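Local coordinates for phage-related conserved hypothetical protein, BB2244 (Bordetella bronchiseptica, PDB 2BDV) that is of unknown function but probably, like other SRAP proteins, crosslinks covalently to abasic sites in single-stranded DNA, at residues G3-S9 and V97-Y103; P38-T44 and L55-W60. All blocks are in the same frame, centred on the assembly; numbering follows the deposited sequence.

Contact 1. Residues G3-S9 and V97-Y103; sequences GRIAQKS and VPADGWY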
ATOM      1  N   GLY A   3       1.465   3.942  -7.442  1.00 20.69           N
ATOM      2  CA  GLY A   3       0.382   3.548  -8.319  1.00 20.17           C
ATOM      3  C   GLY A   3       0.459   2.132  -8.836  1.00 19.55           C
ATOM      4  O   GLY A   3      -0.446   1.672  -9.526  1.00 20.27           O
ATOM      5  N   ARG A   4       1.527   1.431  -8.481  1.00 20.76           N
ATOM      6  CA  ARG A   4       1.721   0.070  -8.943  1.00 20.76           C
ATOM      7  C   ARG A   4       2.630  -0.662  -7.958  1.00 22.00           C
ATOM      8  O   ARG A   4       3.624  -0.104  -7.494  1.00 22.82           O
ATOM      9  CB  ARG A   4       2.380   0.107 -10.324  1.00 21.63           C
ATOM     10  CG  ARG A   4       2.134  -1.108 -11.196  1.00 23.88           C
ATOM     11  CD  ARG A   4       0.719  -1.088 -11.769  1.00 24.50           C
ATOM     12  NE  ARG A   4       0.443   0.109 -12.570  1.00 28.40           N
ATOM     13  CZ  ARG A   4       0.940   0.348 -13.783  1.00 28.73           C
ATOM     14  NH1 ARG A   4       0.623   1.467 -14.424  1.00 29.69           N
ATOM     15  NH2 ARG A   4       1.751  -0.526 -14.361  1.00 25.68           N
ATOM     16  N   ILE A   5       2.295  -1.905  -7.632  1.00 20.97           N
ATOM     17  CA  ILE A   5       3.122  -2.681  -6.716  1.00 21.31           C
ATOM     18  C   ILE A   5       3.375  -4.069  -7.294  1.00 22.05           C
ATOM     19  O   ILE A   5       2.822  -4.440  -8.336  1.00 22.05           O
ATOM     20  CB  ILE A   5       2.457  -2.886  -5.333  1.00 19.39           C
ATOM     21  CG1 ILE A   5       1.140  -3.633  -5.504  1.00 18.95           C
ATOM     22  CG2 ILE A   5       2.310  -1.555  -4.619  1.00 19.78           C
ATOM     23  CD1 ILE A   5       0.484  -4.078  -4.189  1.00 18.98           C
ATOM     24  N   ALA A   6       4.213  -4.832  -6.603  1.00 19.67           N
ATOM     25  CA  ALA A   6       4.528  -6.189  -7.023  1.00 21.37           C
ATOM     26  C   ALA A   6       4.407  -7.171  -5.860  1.00 21.43           C
ATOM     27  O   ALA A   6       4.944  -6.933  -4.780  1.00 22.12           O
ATOM     28  CB  ALA A   6       5.945  -6.247  -7.615  1.00 19.94           C
ATOM     29  N   GLN A   7       3.670  -8.257  -6.087  1.00 22.36           N
ATOM     30  CA  GLN A   7       3.496  -9.320  -5.098  1.00 23.23           C
ATOM     31  C   GLN A   7       3.912 -10.617  -5.790  1.00 24.63           C
ATOM     32  O   GLN A   7       3.086 -11.317  -6.387  1.00 22.93           O
ATOM     33  CB  GLN A   7       2.042  -9.421  -4.628  1.00 20.23           C
ATOM     34  CG  GLN A   7       1.583  -8.246  -3.768  1.00 21.30           C
ATOM     35  CD  GLN A   7       0.183  -8.437  -3.193  1.00 20.72           C
ATOM     36  OE1 GLN A   7      -0.678  -9.055  -3.818  1.00 19.74           O
ATOM     37  NE2 GLN A   7      -0.052  -7.886  -2.002  1.00 21.52           N
ATOM     38  N   LYS A   8       5.202 -10.929  -5.711  1.00 26.94           N
ATOM     39  CA  LYS A   8       5.735 -12.126  -6.347  1.00 30.60           C
ATOM     40  C   LYS A   8       6.177 -13.259  -5.423  1.00 30.45           C
ATOM     41  O   LYS A   8       6.377 -14.384  -5.879  1.00 32.06           O
ATOM     42  CB  LYS A   8       6.874 -11.741  -7.288  1.00 32.51           C
ATOM     43  CG  LYS A   8       7.770 -10.627  -6.797  1.00 36.26           C
ATOM     44  CD  LYS A   8       8.583 -10.077  -7.966  1.00 39.12           C
ATOM     45  CE  LYS A   8       9.683  -9.146  -7.496  1.00 41.23           C
ATOM     46  NZ  LYS A   8      10.495  -8.638  -8.639  1.00 44.43           N
ATOM     47  N   SER A   9       6.328 -12.975  -4.134  1.00 30.38           N
ATOM     48  CA  SER A   9       6.721 -14.012  -3.189  1.00 30.14           C
ATOM     49  C   SER A   9       5.531 -14.880  -2.833  1.00 31.78           C
ATOM     50  O   SER A   9       4.380 -14.493  -3.028  1.00 33.17           O
ATOM     51  CB  SER A   9       7.269 -13.405  -1.901  1.00 27.05           C
ATOM     52  OG  SER A   9       8.490 -12.743  -2.136  1.00 28.20           O
ATOM     53  N   VAL A  97      -0.476  -4.194   3.461  1.00 16.21           N
ATOM     54  CA  VAL A  97      -0.453  -4.690   2.095  1.00 14.72           C
ATOM     55  C   VAL A  97       0.966  -5.149   1.799  1.00 16.59           C
ATOM     56  O   VAL A  97       1.871  -4.325   1.612  1.00 18.22           O
ATOM     57  CB  VAL A  97      -0.811  -3.599   1.065  1.00 14.15           C
ATOM     58  CG1 VAL A  97      -0.721  -4.181  -0.339  1.00 11.57           C
ATOM     59  CG2 VAL A  97      -2.214  -3.063   1.318  1.00 11.50           C
ATOM     60  N   PRO A  98       1.189  -6.469   1.761  1.00 17.64           N
ATOM     61  CA  PRO A  98       2.526  -6.992   1.481  1.00 17.57           C
ATOM     62  C   PRO A  98       2.955  -6.706   0.040  1.00 19.14           C
ATOM     63  O   PRO A  98       2.121  -6.663  -0.870  1.00 17.37           O
ATOM     64  CB  PRO A  98       2.372  -8.479   1.772  1.00 16.90           C
ATOM     65  CG  PRO A  98       0.952  -8.740   1.444  1.00 17.57           C
ATOM     66  CD  PRO A  98       0.250  -7.562   2.050  1.00 17.40           C
ATOM     67  N   ALA A  99       4.260  -6.508  -0.150  1.00 19.94           N
ATOM     68  CA  ALA A  99       4.822  -6.215  -1.461  1.00 18.93           C
ATOM     69  C   ALA A  99       6.334  -6.430  -1.541  1.00 20.10           C
ATOM     70  O   ALA A  99       7.082  -6.119  -0.609  1.00 18.18           O
ATOM     71  CB  ALA A  99       4.494  -4.778  -1.849  1.00 18.80           C
ATOM     72  N   ASP A 100       6.778  -6.956  -2.673  1.00 21.21           N
ATOM     73  CA  ASP A 100       8.194  -7.191  -2.894  1.00 23.19           C
ATOM     74  C   ASP A 100       8.827  -5.882  -3.365  1.00 21.76           C
ATOM     75  O   ASP A 100      10.041  -5.689  -3.271  1.00 22.90           O
ATOM     76  CB  ASP A 100       8.347  -8.312  -3.923  1.00 24.08           C
ATOM     77  CG  ASP A 100       7.827  -9.640  -3.396  1.00 28.00           C
ATOM     78  OD1 ASP A 100       8.592 -10.344  -2.711  1.00 30.46           O
ATOM     79  OD2 ASP A 100       6.646  -9.972  -3.633  1.00 29.37           O
ATOM     80  N   GLY A 101       7.975  -4.982  -3.849  1.00 21.27           N
ATOM     81  CA  GLY A 101       8.423  -3.683  -4.333  1.00 20.98           C
ATOM     82  C   GLY A 101       7.306  -2.899  -5.019  1.00 20.89           C
ATOM     83  O   GLY A 101       6.156  -3.345  -5.063  1.00 17.74           O
ATOM     84  N   TRP A 102       7.627  -1.725  -5.557  1.00 19.48           N
ATOM     85  CA  TRP A 102       6.623  -0.913  -6.233  1.00 18.44           C
ATOM     86  C   TRP A 102       7.256  -0.160  -7.401  1.00 20.73           C
ATOM     87  O   TRP A 102       8.484  -0.145  -7.554  1.00 22.36           O
ATOM     88  CB  TRP A 102       5.959   0.067  -5.240  1.00 17.50           C
ATOM     89  CG  TRP A 102       6.838   1.205  -4.754  1.00 14.63           C
ATOM     90  CD1 TRP A 102       6.892   2.469  -5.259  1.00 12.75           C
ATOM     91  CD2 TRP A 102       7.799   1.160  -3.690  1.00 15.31           C
ATOM     92  NE1 TRP A 102       7.826   3.219  -4.582  1.00 12.71           N
ATOM     93  CE2 TRP A 102       8.399   2.442  -3.610  1.00 14.79           C
ATOM     94  CE3 TRP A 102       8.216   0.162  -2.792  1.00 16.85           C
ATOM     95  CZ2 TRP A 102       9.390   2.755  -2.674  1.00 15.36           C
ATOM     96  CZ3 TRP A 102       9.204   0.474  -1.859  1.00 15.26           C
ATOM     97  CH2 TRP A 102       9.779   1.764  -1.811  1.00 14.85           C
ATOM     98  N   TYR A 103       6.423   0.455  -8.234  1.00 18.53           N
ATOM     99  CA  TYR A 103       6.937   1.182  -9.380  1.00 18.92           C
ATOM    100  C   TYR A 103       6.651   2.674  -9.348  1.00 19.96           C
ATOM    101  O   TYR A 103       5.614   3.105  -8.856  1.00 19.70           O
ATOM    102  CB  TYR A 103       6.353   0.625 -10.674  1.00 18.77           C
ATOM    103  CG  TYR A 103       6.497  -0.865 -10.858  1.00 20.41           C
ATOM    104  CD1 TYR A 103       5.598  -1.752 -10.264  1.00 20.24           C
ATOM    105  CD2 TYR A 103       7.510  -1.387 -11.654  1.00 20.34           C
ATOM    106  CE1 TYR A 103       5.701  -3.121 -10.467  1.00 18.95           C
ATOM    107  CE2 TYR A 103       7.625  -2.751 -11.863  1.00 23.42           C
ATOM    108  CZ  TYR A 103       6.716  -3.614 -11.267  1.00 22.50           C
ATOM    109  OH  TYR A 103       6.830  -4.966 -11.489  1.00 22.90           O
TER
HETATM  110  O   HOH W   1       3.800   4.922  -8.953  1.00 27.71           O
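Ile5 and Trp102 face each other at a CA-CA distance of 4.0 Å, the non-hydrogen-bonded antiparallel pair that sets strand 5-7 beside strand 101-107 in the SRAP fold. Strand 97-99, coming from a second sheet, meets strand 5-7 at 82° before the chain turns at Asp100 into strand 101-107. The Ile5 side chain plugs the inside of this corner: CG1 sits between the backbone N and the carbonyl carbon (chi1 60°), which carries CD1 to Val97 CG1, while CG2 rests on Trp102 CB and CB comes loosely near the Ala99 methyl. Phe129 of strand 126-133 packs against the same isoleucine. Away from the plug, the Tyr103 ring runs along the backbone, with Arg4 CG 3.6 Å from its CD1, the Ala6 methyl near its hydroxyl end and Ile5 O at its edge; its OH bonds to Tyr34 O. The Arg4 guanidinium turns away to Val209 O and Asn35 OD1. Gln7, two residues on and on the same side as Ile5, reaches across to Pro98, its NE2 giving a nearly straight bond (171°) to Pro98 O at 2.7 Å, in the plane of its own amide. Asp100 points its carboxylate into the loop at 8-9. There OD2 takes Lys8 N (2.7 Å) and Ser9 N from one face of its plane, and Lys8 CG touches OD2 as its chain slants across the carboxylate; OD2 also bonds to Tyr14 OH. At the far end a water closes the seam, accepting from Gly3 N at 2.9 Å and donating to Tyr103 O at 2.6 Å.

Contact 2. Residues P38-T44 and L55-W60; sequences PGTRPLT and LARLPW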
ATOM      1  N   PRO A  38      -4.236  -0.265  -9.169  1.00 24.17           N
ATOM      2  CA  PRO A  38      -5.433  -0.055  -8.353  1.00 24.05           C
ATOM      3  C   PRO A  38      -6.630  -0.673  -9.086  1.00 25.57           C
ATOM      4  O   PRO A  38      -6.600  -0.841 -10.311  1.00 21.75           O
ATOM      5  CB  PRO A  38      -5.535   1.464  -8.285  1.00 23.16           C
ATOM      6  CG  PRO A  38      -4.090   1.872  -8.285  1.00 25.25           C
ATOM      7  CD  PRO A  38      -3.502   0.995  -9.359  1.00 22.00           C
ATOM      8  N   GLY A  39      -7.676  -1.016  -8.341  1.00 25.95           N
ATOM      9  CA  GLY A  39      -8.848  -1.602  -8.963  1.00 26.64           C
ATOM     10  C   GLY A  39      -8.833  -3.116  -8.970  1.00 28.24           C
ATOM     11  O   GLY A  39      -9.750  -3.745  -9.495  1.00 27.34           O
ATOM     12  N   THR A  40      -7.786  -3.707  -8.407  1.00 28.36           N
ATOM     13  CA  THR A  40      -7.694  -5.157  -8.342  1.00 29.13           C
ATOM     14  C   THR A  40      -7.813  -5.566  -6.878  1.00 29.81           C
ATOM     15  O   THR A  40      -8.073  -4.725  -6.011  1.00 29.40           O
ATOM     16  CB  THR A  40      -6.356  -5.671  -8.908  1.00 29.49           C
ATOM     17  OG1 THR A  40      -5.283  -5.231  -8.072  1.00 30.19           O
ATOM     18  CG2 THR A  40      -6.138  -5.140 -10.326  1.00 30.88           C
ATOM     19  N   ARG A  41      -7.622  -6.853  -6.608  1.00 28.74           N
ATOM     20  CA  ARG A  41      -7.708  -7.379  -5.251  1.00 28.84           C
ATOM     21  C   ARG A  41      -6.344  -7.897  -4.804  1.00 26.86           C
ATOM     22  O   ARG A  41      -6.096  -9.106  -4.829  1.00 28.49           O
ATOM     23  CB  ARG A  41      -8.707  -8.536  -5.189  1.00 32.05           C
ATOM     24  CG  ARG A  41     -10.077  -8.249  -5.774  1.00 37.26           C
ATOM     25  CD  ARG A  41     -10.941  -7.475  -4.808  1.00 41.15           C
ATOM     26  NE  ARG A  41     -12.313  -7.353  -5.293  1.00 45.33           N
ATOM     27  CZ  ARG A  41     -13.144  -8.377  -5.470  1.00 46.72           C
ATOM     28  NH1 ARG A  41     -12.746  -9.616  -5.200  1.00 46.83           N
ATOM     29  NH2 ARG A  41     -14.376  -8.161  -5.912  1.00 46.77           N
ATOM     30  N   PRO A  42      -5.443  -6.998  -4.387  1.00 23.28           N
ATOM     31  CA  PRO A  42      -4.123  -7.462  -3.950  1.00 21.73           C
ATOM     32  C   PRO A  42      -4.216  -8.181  -2.612  1.00 19.68           C
ATOM     33  O   PRO A  42      -5.158  -7.971  -1.856  1.00 19.02           O
ATOM     34  CB  PRO A  42      -3.309  -6.169  -3.823  1.00 20.85           C
ATOM     35  CG  PRO A  42      -4.106  -5.140  -4.597  1.00 20.99           C
ATOM     36  CD  PRO A  42      -5.526  -5.531  -4.337  1.00 21.27           C
ATOM     37  N   LEU A  43      -3.239  -9.033  -2.327  1.00 19.99           N
ATOM     38  CA  LEU A  43      -3.206  -9.728  -1.050  1.00 19.51           C
ATOM     39  C   LEU A  43      -3.027  -8.689   0.041  1.00 20.05           C
ATOM     40  O   LEU A  43      -2.315  -7.702  -0.150  1.00 18.67           O
ATOM     41  CB  LEU A  43      -2.022 -10.683  -0.989  1.00 20.81           C
ATOM     42  CG  LEU A  43      -2.183 -12.038  -1.664  1.00 25.20           C
ATOM     43  CD1 LEU A  43      -0.844 -12.743  -1.734  1.00 26.78           C
ATOM     44  CD2 LEU A  43      -3.199 -12.863  -0.869  1.00 25.71           C
ATOM     45  N   THR A  44      -3.681  -8.905   1.178  1.00 20.60           N
ATOM     46  CA  THR A  44      -3.548  -8.006   2.323  1.00 19.21           C
ATOM     47  C   THR A  44      -3.584  -8.854   3.589  1.00 20.20           C
ATOM     48  O   THR A  44      -4.089  -9.979   3.587  1.00 21.36           O
ATOM     49  CB  THR A  44      -4.706  -6.952   2.433  1.00 17.43           C
ATOM     50  OG1 THR A  44      -5.876  -7.569   2.983  1.00 15.80           O
ATOM     51  CG2 THR A  44      -5.046  -6.356   1.075  1.00 17.28           C
ATOM     52  N   LEU A  55      -5.157 -13.430   6.016  1.00 21.85           N
ATOM     53  CA  LEU A  55      -4.494 -13.143   4.761  1.00 22.93           C
ATOM     54  C   LEU A  55      -5.596 -13.282   3.716  1.00 24.07           C
ATOM     55  O   LEU A  55      -6.023 -14.394   3.406  1.00 25.36           O
ATOM     56  CB  LEU A  55      -3.388 -14.165   4.503  1.00 23.16           C
ATOM     57  CG  LEU A  55      -2.655 -14.023   3.161  1.00 24.71           C
ATOM     58  CD1 LEU A  55      -1.766 -12.796   3.202  1.00 24.63           C
ATOM     59  CD2 LEU A  55      -1.815 -15.268   2.885  1.00 25.77           C
ATOM     60  N   ALA A  56      -6.066 -12.147   3.199  1.00 23.70           N
ATOM     61  CA  ALA A  56      -7.138 -12.127   2.207  1.00 23.01           C
ATOM     62  C   ALA A  56      -6.932 -11.053   1.143  1.00 23.42           C
ATOM     63  O   ALA A  56      -6.060 -10.192   1.267  1.00 24.35           O
ATOM     64  CB  ALA A  56      -8.483 -11.913   2.897  1.00 23.27           C
ATOM     65  N   ARG A  57      -7.751 -11.108   0.098  1.00 23.64           N
ATOM     66  CA  ARG A  57      -7.670 -10.152  -0.994  1.00 23.38           C
ATOM     67  C   ARG A  57      -8.728  -9.077  -0.854  1.00 23.37           C
ATOM     68  O   ARG A  57      -9.924  -9.356  -0.827  1.00 26.27           O
ATOM     69  CB  ARG A  57      -7.833 -10.868  -2.338  1.00 23.09           C
ATOM     70  CG  ARG A  57      -6.667 -11.764  -2.680  1.00 23.17           C
ATOM     71  CD  ARG A  57      -6.783 -12.327  -4.082  1.00 24.44           C
ATOM     72  NE  ARG A  57      -5.582 -13.082  -4.452  1.00 25.85           N
ATOM     73  CZ  ARG A  57      -4.461 -12.537  -4.915  1.00 23.73           C
ATOM     74  NH1 ARG A  57      -4.372 -11.225  -5.079  1.00 25.79           N
ATOM     75  NH2 ARG A  57      -3.424 -13.303  -5.202  1.00 26.92           N
ATOM     76  N   LEU A  58      -8.283  -7.834  -0.761  1.00 23.74           N
ATOM     77  CA  LEU A  58      -9.203  -6.717  -0.621  1.00 21.28           C
ATOM     78  C   LEU A  58      -9.029  -5.799  -1.828  1.00 20.79           C
ATOM     79  O   LEU A  58      -7.969  -5.787  -2.461  1.00 18.35           O
ATOM     80  CB  LEU A  58      -8.907  -5.976   0.692  1.00 20.53           C
ATOM     81  CG  LEU A  58      -9.581  -6.477   1.983  1.00 22.82           C
ATOM     82  CD1 LEU A  58      -9.462  -7.985   2.111  1.00 23.82           C
ATOM     83  CD2 LEU A  58      -8.952  -5.780   3.176  1.00 18.54           C
ATOM     84  N   PRO A  59     -10.075  -5.044  -2.179  1.00 20.66           N
ATOM     85  CA  PRO A  59     -10.052  -4.117  -3.313  1.00 20.61           C
ATOM     86  C   PRO A  59      -9.184  -2.892  -3.052  1.00 19.80           C
ATOM     87  O   PRO A  59      -9.367  -2.195  -2.047  1.00 17.03           O
ATOM     88  CB  PRO A  59     -11.518  -3.716  -3.471  1.00 22.35           C
ATOM     89  CG  PRO A  59     -12.256  -4.867  -2.915  1.00 23.46           C
ATOM     90  CD  PRO A  59     -11.452  -5.229  -1.697  1.00 23.24           C
ATOM     91  N   TRP A  60      -8.248  -2.638  -3.965  1.00 16.51           N
ATOM     92  CA  TRP A  60      -7.354  -1.489  -3.872  1.00 17.54           C
ATOM     93  C   TRP A  60      -8.019  -0.322  -4.599  1.00 18.32           C
ATOM     94  O   TRP A  60      -8.258  -0.392  -5.804  1.00 20.24           O
ATOM     95  CB  TRP A  60      -6.005  -1.816  -4.530  1.00 14.84           C
ATOM     96  CG  TRP A  60      -4.979  -0.730  -4.403  1.00 14.61           C
ATOM     97  CD1 TRP A  60      -5.015   0.329  -3.542  1.00 15.77           C
ATOM     98  CD2 TRP A  60      -3.741  -0.621  -5.116  1.00 13.22           C
ATOM     99  NE1 TRP A  60      -3.882   1.085  -3.670  1.00 14.54           N
ATOM    100  CE2 TRP A  60      -3.080   0.523  -4.630  1.00 14.61           C
ATOM    101  CE3 TRP A  60      -3.122  -1.384  -6.120  1.00 11.93           C
ATOM    102  CZ2 TRP A  60      -1.827   0.932  -5.111  1.00 13.91           C
ATOM    103  CZ3 TRP A  60      -1.885  -0.986  -6.600  1.00 11.67           C
ATOM    104  CH2 TRP A  60      -1.244   0.166  -6.094  1.00 15.41           C
TER
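Pro38 lies flat on the indole of Trp60, side by side with it. Its CG stands 3.8 Å from the centroid of the six-membered ring and only 1° off the normal, a well-centred CH-pi contact. Trp60 reaches this position because its CG is anti to the backbone N (chi1 -176°). Pro42 packs crosswise against Trp60 CB, and the buried indole also stacks on Phe147 and bonds through NE1 to Ile72 O. Beside the indole, at its backbone end, the two chains are pinned by Gly39 N to Trp60 O at 2.7 Å and by Trp60 N to Thr40 O at 2.9 Å. The chains then run on as the root of the antiparallel beta hairpin 43-46/54-57, reached through a weak bond from Leu58 N to Pro42 O. Thr44 and Ala56 form its hydrogen-bonded pair: Ala56 O accepts both Thr44 N and, from above its carbonyl plane, Thr44 OG1 at 3.1 Å, and the threonine sits crosswise against Leu58. The side carrying Leu43 and Arg57 is looser and closer to solvent. Here the Arg57 chain, extended from CG to NE, brings NH1 to Arg41 O at 2.7 Å, the acceptor lying in the guanidinium plane, while Leu43 CG sits over one face of that group, toward its rim. Arg41, exposed, drapes CD and NE over the Pro59 ring, Arg41 NE 3.4 Å from Pro59 CG, and makes a weak bond from NH2 to Leu141 O.

Overall arrangement
Contact 2 is nested along the chain inside the loop that contact 1 closes, the segments coming in the order 3-9, 38-44, 55-60, 97-103. Their centres are 11 Å apart and they touch directly: Gln7 NE2 probably hydrogen-bonds Leu43 O at 2.9 Å. Contact 1 ties the antiparallel sheet of strand 5-7 to the corner where the chain passes from strand 94-99 of the mixed sheet into strand 101-107; contact 2 sets the hairpin 43-46/54-57 against that mixed sheet at strand 147-151. Both involve the N-terminal segment, where Gly3 meets Pro38 and Trp60; its leading cysteine is the DNA-crosslinking residue in characterised SRAP relatives, a role only inferred here.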